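Local coordinates for ferritin like protein (Caulobacter vibrioides, PDB 3HL1) that is of unestablished function but belongs to the ferritin-like family and probably binds metal within a bundle of helices, at residues 266-269 / 270-274; 255-258 / 259-262. All blocks are in the same frame, centred on the assembly; numbering follows the deposited sequence. Where two conformers were deposited one is given.

Interaction 1 of 2, residues 266-269 / 270-274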
ATOM      1  N   GLN A 266      -6.763 -19.636  -8.010  1.00 27.68           N
ATOM      2  CA  GLN A 266      -6.464 -19.081  -6.714  1.00 25.15           C
ATOM      3  C   GLN A 266      -5.217 -19.685  -6.109  1.00 25.65           C
ATOM      4  O   GLN A 266      -4.417 -18.977  -5.526  1.00 25.07           O
ATOM      5  CB  GLN A 266      -7.656 -19.234  -5.758  1.00 26.75           C
ATOM      6  CG  GLN A 266      -8.833 -18.383  -6.110  1.00 26.95           C
ATOM      7  CD  GLN A 266     -10.046 -18.618  -5.207  1.00 26.33           C
ATOM      8  OE1 GLN A 266     -10.228 -19.702  -4.635  1.00 33.90           O
ATOM      9  NE2 GLN A 266     -10.845 -17.577  -5.024  1.00 24.84           N
ATOM     10  N   ALA A 267      -5.089 -21.012  -6.159  1.00 22.88           N
ATOM     11  CA  ALA A 267      -3.959 -21.653  -5.523  1.00 24.30           C
ATOM     12  C   ALA A 267      -2.664 -21.187  -6.157  1.00 27.84           C
ATOM     13  O   ALA A 267      -1.676 -20.993  -5.460  1.00 27.77           O
ATOM     14  CB  ALA A 267      -4.052 -23.141  -5.581  1.00 22.06           C
ATOM     15  N   ARG A 268      -2.668 -21.050  -7.486  1.00 25.74           N
ATOM     16  CA  ARG A 268      -1.481 -20.563  -8.187  1.00 29.54           C
ATOM     17  C   ARG A 268      -1.106 -19.130  -7.758  1.00 28.32           C
ATOM     18  O   ARG A 268       0.073 -18.814  -7.533  1.00 26.45           O
ATOM     19  CB  ARG A 268      -1.679 -20.699  -9.671  1.00 28.82           C
ATOM     20  CG  ARG A 268      -0.745 -19.891 -10.445  1.00 40.83           C
ATOM     21  CD  ARG A 268      -0.933 -20.050 -11.903  1.00 44.84           C
ATOM     22  NE  ARG A 268       0.248 -19.439 -12.473  1.00 50.44           N
ATOM     23  CZ  ARG A 268       1.299 -20.081 -12.960  1.00 58.85           C
ATOM     24  NH1 ARG A 268       1.322 -21.421 -13.061  1.00 35.66           N
ATOM     25  NH2 ARG A 268       2.327 -19.348 -13.401  1.00 65.48           N
ATOM     26  N   LEU A 269      -2.100 -18.279  -7.610  1.00 28.15           N
ATOM     27  CA  LEU A 269      -1.883 -16.940  -7.134  1.00 27.03           C
ATOM     28  C   LEU A 269      -1.325 -16.889  -5.712  1.00 29.14           C
ATOM     29  O   LEU A 269      -0.407 -16.157  -5.460  1.00 28.83           O
ATOM     30  CB  LEU A 269      -3.171 -16.105  -7.237  1.00 27.12           C
ATOM     31  CG  LEU A 269      -3.198 -14.675  -6.637  1.00 28.15           C
ATOM     32  CD1 LEU A 269      -1.992 -13.875  -7.255  1.00 24.07           C
ATOM     33  CD2 LEU A 269      -4.524 -14.035  -6.941  1.00 26.94           C
ATOM     34  N   ILE A 270      -1.896 -17.670  -4.808  1.00 30.42           N
ATOM     35  CA  ILE A 270      -1.397 -17.785  -3.451  1.00 26.65           C
ATOM     36  C   ILE A 270       0.077 -18.207  -3.424  1.00 29.43           C
ATOM     37  O   ILE A 270       0.873 -17.574  -2.765  1.00 25.36           O
ATOM     38  CB  ILE A 270      -2.260 -18.733  -2.649  1.00 25.26           C
ATOM     39  CG1 ILE A 270      -3.682 -18.177  -2.494  1.00 28.92           C
ATOM     40  CG2 ILE A 270      -1.657 -19.019  -1.224  1.00 24.58           C
ATOM     41  CD1 ILE A 270      -4.739 -19.234  -2.071  1.00 24.97           C
ATOM     42  N   ALA A 271       0.443 -19.238  -4.178  1.00 27.09           N
ATOM     43  CA  ALA A 271       1.792 -19.678  -4.264  1.00 26.09           C
ATOM     44  C   ALA A 271       2.732 -18.602  -4.854  1.00 29.34           C
ATOM     45  O   ALA A 271       3.802 -18.288  -4.289  1.00 30.09           O
ATOM     46  CB  ALA A 271       1.872 -20.962  -5.098  1.00 23.88           C
ATOM     47  N   ASP A 272       2.365 -18.056  -6.011  1.00 28.41           N
ATOM     48  CA  ASP A 272       3.227 -17.054  -6.677  1.00 30.31           C
ATOM     49  C   ASP A 272       3.373 -15.788  -5.807  1.00 29.69           C
ATOM     50  O   ASP A 272       4.461 -15.217  -5.700  1.00 30.92           O
ATOM     51  CB  ASP A 272       2.681 -16.661  -8.066  1.00 29.89           C
ATOM     52  CG  ASP A 272       2.836 -17.747  -9.110  1.00 35.00           C
ATOM     53  OD1 ASP A 272       3.587 -18.706  -8.871  1.00 30.80           O
ATOM     54  OD2 ASP A 272       2.161 -17.649 -10.177  1.00 33.60           O
ATOM     55  N   PHE A 273       2.311 -15.383  -5.144  1.00 27.68           N
ATOM     56  CA  PHE A 273       2.354 -14.235  -4.223  1.00 28.61           C
ATOM     57  C   PHE A 273       3.315 -14.503  -3.050  1.00 30.04           C
ATOM     58  O   PHE A 273       4.085 -13.614  -2.725  1.00 33.20           O
ATOM     59  CB  PHE A 273       0.974 -13.836  -3.761  1.00 30.81           C
ATOM     60  CG  PHE A 273       0.917 -12.500  -3.047  1.00 25.11           C
ATOM     61  CD1 PHE A 273       1.212 -11.326  -3.703  1.00 35.03           C
ATOM     62  CD2 PHE A 273       0.602 -12.444  -1.690  1.00 31.43           C
ATOM     63  CE1 PHE A 273       1.153 -10.132  -3.016  1.00 30.95           C
ATOM     64  CE2 PHE A 273       0.560 -11.241  -1.028  1.00 30.10           C
ATOM     65  CZ  PHE A 273       0.888 -10.122  -1.692  1.00 25.82           C
ATOM     66  N   ALA A 274       3.254 -15.702  -2.470  1.00 28.34           N
ATOM     67  CA  ALA A 274       4.155 -16.127  -1.393  1.00 34.05           C
ATOM     68  C   ALA A 274       5.618 -16.012  -1.868  1.00 34.55           C
ATOM     69  O   ALA A 274       6.475 -15.471  -1.180  1.00 31.55           O
ATOM     70  CB  ALA A 274       3.870 -17.541  -0.973  1.00 29.71           C
TER
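Ile270 lies against the turn of helix that precedes it: its CG1 comes to 3.2 Å from Gln266 O, and CD1 follows over the same carbonyl group, 3.5 Å from that oxygen. The branch reaches there because CG1 stands beside its own backbone N, opposite the carbonyl carbon (chi1 -65°), which turns it back toward the start of the helix. The same Gln266 oxygen accepts the Ile270 amide in an almost straight bond (N to O 2.9 Å, 171° at the hydrogen). Leu269 behaves differently. With CG anti to the backbone N, its isobutyl group swings off to pack on Leu300 and Ile304 of helix 292-309, while its carbonyl takes the Phe273 amide, Leu269 O to Phe273 N 2.8 Å. These i to i+4 bonds, repeated from Ala267 to Ala271 and from Arg268 to Asp272, are those of a regular alpha helix, here one running from 261 to 283 in a ferritin-like fold of helices and loops, without strands, with one flank on its neighbour and another exposed. One turn beyond Arg268, Asp272 bends its carboxylate back over the Arg268 carbonyl, CG lying 3.4 Å from Arg268 O. It thereby comes near the guanidinium, whose plane is turned 84° from that of the carboxylate. The resulting salt bridge is long, Arg268 NE to Asp272 OD2 3.5 Å, with the oxygen well out of the guanidinium plane; it is a matter of charge attraction, no N-H being aimed at it, and the position of OD2 is somewhat doubtful. Arg268 NE finds its stronger partner in Asp303 of helix 292-309. Phe273 sends its ring away from this turn to meet Tyr316 edge-to-face.

Interaction 2 of 2, residues 255-258 / 259-262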
ATOM      1  N   ASP A 255     -15.356 -18.253  -3.184  1.00 35.21           N
ATOM      2  CA  ASP A 255     -15.054 -19.642  -2.818  1.00 37.79           C
ATOM      3  C   ASP A 255     -15.513 -20.571  -3.912  1.00 37.21           C
ATOM      4  O   ASP A 255     -16.577 -21.208  -3.818  1.00 36.08           O
ATOM      5  CB  ASP A 255     -15.667 -20.042  -1.471  1.00 42.56           C
ATOM      6  CG  ASP A 255     -14.986 -19.366  -0.298  1.00 48.50           C
ATOM      7  OD1 ASP A 255     -15.487 -18.314   0.178  1.00 62.00           O
ATOM      8  OD2 ASP A 255     -13.927 -19.870   0.141  1.00 67.42           O
ATOM      9  N   PRO A 256     -14.716 -20.663  -4.989  1.00 35.07           N
ATOM     10  CA  PRO A 256     -15.116 -21.608  -6.061  1.00 32.09           C
ATOM     11  C   PRO A 256     -14.997 -23.059  -5.538  1.00 32.46           C
ATOM     12  O   PRO A 256     -14.350 -23.303  -4.504  1.00 28.17           O
ATOM     13  CB  PRO A 256     -14.109 -21.329  -7.163  1.00 33.37           C
ATOM     14  CG  PRO A 256     -12.862 -20.878  -6.412  1.00 30.05           C
ATOM     15  CD  PRO A 256     -13.443 -19.986  -5.299  1.00 34.75           C
ATOM     16  N   PRO A 257     -15.630 -23.994  -6.218  1.00 32.46           N
ATOM     17  CA  PRO A 257     -15.565 -25.409  -5.848  1.00 35.73           C
ATOM     18  C   PRO A 257     -14.125 -25.930  -5.769  1.00 36.09           C
ATOM     19  O   PRO A 257     -13.295 -25.608  -6.612  1.00 32.81           O
ATOM     20  CB  PRO A 257     -16.318 -26.095  -6.972  1.00 35.84           C
ATOM     21  CG  PRO A 257     -17.126 -25.018  -7.620  1.00 32.18           C
ATOM     22  CD  PRO A 257     -16.450 -23.756  -7.417  1.00 35.19           C
ATOM     23  N   ALA A 258     -13.988 -26.831  -4.807  0.50 35.00           N
ATOM     24  CA  ALA A 258     -12.929 -27.778  -4.704  0.50 34.11           C
ATOM     25  C   ALA A 258     -12.812 -28.501  -6.018  0.50 30.57           C
ATOM     26  O   ALA A 258     -13.810 -28.960  -6.634  0.50 30.32           O
ATOM     27  CB  ALA A 258     -13.247 -28.779  -3.585  0.50 33.40           C
ATOM     28  N   GLY A 259     -11.577 -28.604  -6.454  0.50 29.75           N
ATOM     29  CA  GLY A 259     -11.308 -29.227  -7.714  0.50 29.03           C
ATOM     30  C   GLY A 259     -11.394 -28.246  -8.856  0.50 28.35           C
ATOM     31  O   GLY A 259     -10.787 -28.490  -9.882  0.50 27.14           O
ATOM     32  N   SER A 260     -12.088 -27.116  -8.722  1.00 28.43           N
ATOM     33  CA  SER A 260     -12.369 -26.374  -9.965  1.00 27.38           C
ATOM     34  C   SER A 260     -11.138 -25.638 -10.548  1.00 27.12           C
ATOM     35  O   SER A 260     -10.205 -25.280  -9.841  1.00 23.42           O
ATOM     36  CB  SER A 260     -13.497 -25.381  -9.748  1.00 26.45           C
ATOM     37  OG  SER A 260     -13.089 -24.327  -8.909  1.00 23.34           O
ATOM     38  N   PRO A 261     -11.156 -25.370 -11.862  1.00 27.26           N
ATOM     39  CA  PRO A 261     -10.112 -24.496 -12.438  1.00 27.88           C
ATOM     40  C   PRO A 261      -9.956 -23.188 -11.682  1.00 26.23           C
ATOM     41  O   PRO A 261      -8.855 -22.726 -11.488  1.00 24.92           O
ATOM     42  CB  PRO A 261     -10.639 -24.257 -13.890  1.00 30.23           C
ATOM     43  CG  PRO A 261     -11.319 -25.555 -14.209  1.00 29.97           C
ATOM     44  CD  PRO A 261     -12.085 -25.861 -12.888  1.00 28.65           C
ATOM     45  N   GLY A 262     -11.060 -22.591 -11.218  1.00 25.55           N
ATOM     46  CA  GLY A 262     -10.972 -21.312 -10.513  1.00 27.15           C
ATOM     47  C   GLY A 262     -10.274 -21.440  -9.161  1.00 26.38           C
ATOM     48  O   GLY A 262      -9.520 -20.559  -8.792  1.00 28.74           O
TER
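Ser260 faces Pro257 across a tight bend, and its side chain can be followed atom by atom. CB lies 3.2 Å from Pro257 O and, more loosely, beside the Pro257 ring, with Pro257 CB 4.0 Å away. From there chi1 of 69° places OG between the backbone N and the carbonyl carbon, bringing it into the plane of the Pro257 carbonyl, on a lone pair of its oxygen: OG donates to Pro257 O over 2.6 Å. The Ser260 amide grips the same oxygen from above that plane, Ser260 N to Pro257 O 2.9 Å, so one acceptor is held by two donors of a single residue. OG also touches carbon, with Pro256 CB at 3.6 Å and Pro257 CD at 3.7 Å. Further along, Pro256 CG rests on the backbone of Gly262, 3.8 Å from its C. Ser260 OG also accepts the Ala263 N-H, one of the N-H groups left without a helical carbonyl at a helix start. Pro257 to Ser260 thus form a type II beta turn, with Gly259 at its third position, whose last residue, Ser260, is the N-cap of helix 261-283.

Overall arrangement
Coming from the N terminus, the chain leaves helix 233-242, runs through a loop and reaches interaction 2, where the bend at 255-262 closes on itself and launches helix 261-283. Interaction 1 follows in series within that helix, so the two neither nest nor cross; their centres are 14 Å apart. They meet directly all the same, Gln266 OE1 lying 3.3 Å from Pro256 CD, which lays the incoming loop along the first turns of the helix. Gln266 NE2 bonds to Thr254 O in that loop and to Val313 O near the C terminus. Residues 266-274 in turn join the helix to helix 292-309, whereas interaction 2 remains a surface contact.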